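Local coordinates for putative acyl-[acyl-carrier-protein]--UDP-N-acetylglucosamine O-acyltransferase (PDB 4R36) that probably transfers an acyl chain from acyl carrier protein to UDP-N-acetylglucosamine, the first step of lipid A synthesis in this enzyme family, at residues 39-44 with 58-63; 126-131 with 144-149. All blocks are in the same frame, centred on the assembly; numbering follows the deposited sequence.

How the interactions relate
Both contacts join residues 18 positions apart, one full coil, and both reach the same face of the left-handed beta helix. Interaction 1 lies at the N-terminal end, where strand 39-40 forms one edge of its sheet within this chain; interaction 2 pairs strands 129-130 and 147-148 further along. Their centres are 21 Å apart and their nearest atoms about 11 Å. In interaction 1 the N61 side chain lies about 7 Å from a bound calcium ion, whereas in interaction 2 the I147 side chain lies about 4 Å from 2-(2-methoxyethoxy)ethanol and about 6 Å from the side chain of R217, which binds UDP-N-acetylglucosamine in another structure of this protein. Both touch the second subunit.

Interaction 1 of 2, residues 39-44 with 58-63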
# COMPACT_ATOMS: atom_id res chain seq x y z
N GLU A 39 -11.57 -25.62 -8.20
CA GLU A 39 -11.54 -25.72 -6.76
C GLU A 39 -11.94 -24.37 -6.11
O GLU A 39 -11.35 -23.33 -6.43
CB GLU A 39 -10.16 -26.13 -6.35
CG GLU A 39 -9.96 -26.24 -4.89
CD GLU A 39 -8.51 -26.57 -4.54
OE1 GLU A 39 -7.82 -27.25 -5.33
OE2 GLU A 39 -8.08 -26.11 -3.50
N ILE A 40 -12.94 -24.40 -5.22
CA ILE A 40 -13.47 -23.27 -4.54
C ILE A 40 -13.46 -23.56 -3.06
O ILE A 40 -14.08 -24.51 -2.58
CB ILE A 40 -14.82 -22.85 -5.06
CG1 ILE A 40 -14.72 -22.59 -6.56
CG2 ILE A 40 -15.36 -21.67 -4.31
CD1 ILE A 40 -15.99 -22.29 -7.27
N ALA A 41 -12.74 -22.74 -2.31
CA ALA A 41 -12.60 -22.85 -0.92
C ALA A 41 -13.78 -22.25 -0.13
O ALA A 41 -14.59 -21.56 -0.67
CB ALA A 41 -11.27 -22.17 -0.48
N PRO A 42 -13.84 -22.51 1.21
CA PRO A 42 -14.84 -21.89 2.09
C PRO A 42 -14.77 -20.37 2.03
O PRO A 42 -13.68 -19.79 1.85
CB PRO A 42 -14.43 -22.37 3.48
CG PRO A 42 -13.72 -23.66 3.22
CD PRO A 42 -12.99 -23.48 1.93
N PHE A 43 -15.93 -19.75 2.16
CA PHE A 43 -16.04 -18.32 2.37
C PHE A 43 -15.72 -17.52 1.10
O PHE A 43 -15.65 -16.34 1.16
CB PHE A 43 -15.20 -17.86 3.61
CG PHE A 43 -15.30 -18.84 4.80
CD1 PHE A 43 -16.54 -19.30 5.22
CD2 PHE A 43 -14.18 -19.31 5.44
CE1 PHE A 43 -16.62 -20.20 6.30
CE2 PHE A 43 -14.23 -20.16 6.52
CZ PHE A 43 -15.46 -20.63 6.94
N VAL A 44 -15.64 -18.20 -0.03
CA VAL A 44 -15.62 -17.56 -1.32
C VAL A 44 -17.04 -17.13 -1.64
O VAL A 44 -18.03 -17.88 -1.42
CB VAL A 44 -15.07 -18.52 -2.40
CG1 VAL A 44 -15.27 -17.95 -3.79
CG2 VAL A 44 -13.64 -18.84 -2.14
N ILE A 58 -9.67 -21.07 -6.48
CA ILE A 58 -10.14 -19.87 -5.85
C ILE A 58 -10.06 -20.15 -4.38
O ILE A 58 -10.83 -20.96 -3.84
CB ILE A 58 -11.55 -19.52 -6.27
CG1 ILE A 58 -11.60 -19.50 -7.79
CG2 ILE A 58 -12.01 -18.23 -5.63
CD1 ILE A 58 -12.92 -19.03 -8.36
N MET A 59 -9.16 -19.44 -3.69
CA MET A 59 -8.92 -19.66 -2.33
C MET A 59 -9.86 -18.94 -1.40
O MET A 59 -10.65 -18.12 -1.80
CB MET A 59 -7.42 -19.33 -1.97
CG MET A 59 -6.50 -20.12 -2.87
SD MET A 59 -4.74 -19.79 -2.70
CE MET A 59 -4.47 -20.37 -1.04
N ALA A 60 -9.75 -19.26 -0.14
CA ALA A 60 -10.70 -18.80 0.88
C ALA A 60 -10.86 -17.33 0.97
O ALA A 60 -9.89 -16.57 0.89
CB ALA A 60 -10.34 -19.37 2.23
N ASN A 61 -12.09 -16.91 1.19
CA ASN A 61 -12.44 -15.52 1.40
C ASN A 61 -12.17 -14.62 0.18
O ASN A 61 -12.07 -13.46 0.33
CB ASN A 61 -11.77 -14.94 2.66
CG ASN A 61 -12.25 -15.65 3.98
OD1 ASN A 61 -13.26 -15.27 4.59
ND2 ASN A 61 -11.50 -16.66 4.40
N ALA A 62 -12.10 -15.16 -1.02
CA ALA A 62 -11.99 -14.37 -2.22
C ALA A 62 -13.40 -14.00 -2.65
O ALA A 62 -14.36 -14.72 -2.29
CB ALA A 62 -11.26 -15.14 -3.30
N ASN A 63 -13.52 -12.92 -3.43
CA ASN A 63 -14.79 -12.39 -3.88
C ASN A 63 -14.78 -12.21 -5.40
O ASN A 63 -13.90 -11.51 -5.96
CB ASN A 63 -15.09 -11.08 -3.22
CG ASN A 63 -14.96 -11.16 -1.69
OD1 ASN A 63 -13.85 -11.03 -1.07
ND2 ASN A 63 -16.02 -11.27 -1.11
O HOH W 1 -9.13 -23.34 -3.29
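V44 and I58 meet with their side chains crossing at about a right angle, V44 CG1 lying 3.8 Å from I58 CG2. CG1 of V44 is anti to the backbone N (chi1 170°), turning CG2 onto the M59 carbonyl in a tight fit, V44 CG2 to M59 O being 3.1 Å. I40 and I58, matched in a parallel bridge on the same sheet face, touch loosely. A41 points its methyl at the neighbouring coil, against the M59-A60 peptide, 3.3 Å from A60 N, and meets the A60 methyl. F43 and N61 run side by side and point the same way, ring and amide planes 38° apart, with F43 CB 3.7 Å from N61 CG and P42 CB over one face of the ring.

Between the backbones, I58 N donates to E39 O (2.8 Å) and A41 N to I58 O (3.0 Å). A water donates to E39 OE2 and more weakly to I58 O. Around the turn N61 N gives P42 O a weak bond, and CA-H...O contacts such as N61 CA to F43 O (3.3 Å) continue the pairing.

F43 and N61, both with positive phi, hold the same place in two type II turns, A41-V44 and M59-A62. Such turns, stacked one coil apart, are the corners of a left-handed parallel beta helix built from hexapeptide repeats; here the corner also packs against neighbouring subunits.

Interaction 2 of 2, residues 126-131 with 144-149; sequences NNNLLM and NGCIVG
N126 to M131 and N144 to G149 run parallel, end-to-end directions 1° apart, and six hydrogen bonds tie them together. Four are main-chain bonds: G145 N to N126 O, L129 N to C146 O, V148 N to L129 O and M131 N to V148 O, each 2.9 Å.

The other two are asparagine side chains accepting main-chain N-H groups. N144 OD1 takes N126 N at 2.8 Å, in the carbonyl plane on a lone pair. The amides of N126 and N144 lie side by side, planes 12° apart, and the N126 OD1 partner is D102 N, one coil back. N128 OD1 takes C146 N at 2.8 Å, the donor tilted 28° from the carbonyl plane; CG of N128 lies anti to the backbone carbonyl carbon, which swings the amide across to the next coil. N128 ND2 is held by G143 O, so both ends of this buried amide are bonded, and N128 N in turn donates to N104 OD1, repeating the pattern one coil earlier.

Apolar contacts fall on two faces. L130 and V148 lie side by side and point the same way into the interior, L130 CD2 3.6 Å from V148 CG2, with I106 and I142 against L130. On the other face, M131 stretches across to I147, its CE 3.9 Å from I147 CG2. There L129 and M131 pack on Q87, and I147 on L89, of a second subunit.

N127, G145, C146 and I147 also line the pocket holding 2-(2-methoxyethoxy)ethanol, probably a molecule from the crystallisation liquor. Such in-register coils, with equivalent residues stacked 18 apart, are characteristic of the left-handed beta helix of hexapeptide acyltransferases, here at a pocket beside a subunit interface.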
# COMPACT_ATOMS: atom_id res chain seq x y z
N ASN A 126 -2.88 -13.05 -20.04
CA ASN A 126 -2.50 -14.38 -19.61
C ASN A 126 -1.15 -14.40 -18.92
O ASN A 126 -0.28 -13.57 -19.24
CB ASN A 126 -2.44 -15.28 -20.82
CG ASN A 126 -3.69 -15.23 -21.66
OD1 ASN A 126 -4.85 -15.27 -21.16
ND2 ASN A 126 -3.49 -15.14 -22.94
N ASN A 127 -0.95 -15.34 -18.00
CA ASN A 127 0.41 -15.62 -17.48
C ASN A 127 1.00 -14.38 -16.74
O ASN A 127 2.20 -14.17 -16.79
CB ASN A 127 1.38 -16.09 -18.57
CG ASN A 127 0.79 -17.23 -19.42
OD1 ASN A 127 0.54 -18.26 -18.93
ND2 ASN A 127 0.61 -17.01 -20.67
N ASN A 128 0.15 -13.66 -16.03
CA ASN A 128 0.61 -12.59 -15.20
C ASN A 128 0.70 -12.97 -13.77
O ASN A 128 -0.11 -13.79 -13.29
CB ASN A 128 -0.34 -11.42 -15.34
CG ASN A 128 -0.42 -10.94 -16.77
OD1 ASN A 128 0.55 -10.30 -17.30
ND2 ASN A 128 -1.59 -11.16 -17.39
N LEU A 129 1.59 -12.31 -13.06
CA LEU A 129 1.62 -12.32 -11.60
C LEU A 129 1.31 -10.94 -11.05
O LEU A 129 2.05 -9.99 -11.27
CB LEU A 129 2.97 -12.77 -11.12
CG LEU A 129 3.31 -12.63 -9.66
CD1 LEU A 129 2.28 -13.31 -8.75
CD2 LEU A 129 4.71 -13.10 -9.34
N LEU A 130 0.21 -10.84 -10.35
CA LEU A 130 -0.20 -9.61 -9.68
C LEU A 130 -0.05 -9.88 -8.22
O LEU A 130 -0.84 -10.55 -7.61
CB LEU A 130 -1.62 -9.21 -10.05
CG LEU A 130 -1.99 -9.04 -11.57
CD1 LEU A 130 -3.39 -8.43 -11.67
CD2 LEU A 130 -1.01 -8.12 -12.30
N MET A 131 0.98 -9.26 -7.64
CA MET A 131 1.33 -9.49 -6.26
C MET A 131 0.33 -8.82 -5.31
O MET A 131 -0.53 -8.05 -5.73
CB MET A 131 2.76 -8.99 -5.95
CG MET A 131 3.79 -9.85 -6.64
SD MET A 131 5.43 -9.40 -6.00
CE MET A 131 6.33 -9.98 -7.37
N ASN A 144 0.22 -9.77 -21.29
CA ASN A 144 0.62 -11.13 -20.96
C ASN A 144 1.99 -11.15 -20.45
O ASN A 144 2.86 -10.33 -20.83
CB ASN A 144 0.58 -12.03 -22.21
CG ASN A 144 -0.71 -11.90 -22.95
OD1 ASN A 144 -1.81 -12.12 -22.41
ND2 ASN A 144 -0.60 -11.56 -24.22
N GLY A 145 2.24 -12.09 -19.55
CA GLY A 145 3.61 -12.31 -19.11
C GLY A 145 4.21 -11.23 -18.18
O GLY A 145 5.42 -11.16 -18.03
N CYS A 146 3.37 -10.43 -17.56
CA CYS A 146 3.79 -9.30 -16.71
C CYS A 146 3.90 -9.73 -15.26
O CYS A 146 3.25 -10.66 -14.78
CB CYS A 146 2.77 -8.12 -16.81
SG CYS A 146 2.62 -7.42 -18.46
N ILE A 147 4.76 -9.05 -14.54
CA ILE A 147 4.85 -9.19 -13.10
C ILE A 147 4.64 -7.81 -12.53
O ILE A 147 5.35 -6.83 -12.95
CB ILE A 147 6.26 -9.67 -12.73
CG1 ILE A 147 6.52 -11.08 -13.33
CG2 ILE A 147 6.39 -9.68 -11.23
CD1 ILE A 147 7.93 -11.60 -13.09
N VAL A 148 3.73 -7.70 -11.60
CA VAL A 148 3.38 -6.40 -10.99
C VAL A 148 3.50 -6.57 -9.47
O VAL A 148 2.81 -7.38 -8.81
CB VAL A 148 2.00 -5.95 -11.34
CG1 VAL A 148 1.71 -4.56 -10.73
CG2 VAL A 148 1.80 -5.90 -12.86
N GLY A 149 4.41 -5.81 -8.89
CA GLY A 149 4.81 -5.97 -7.50
C GLY A 149 3.79 -5.42 -6.49
O GLY A 149 2.87 -4.70 -6.83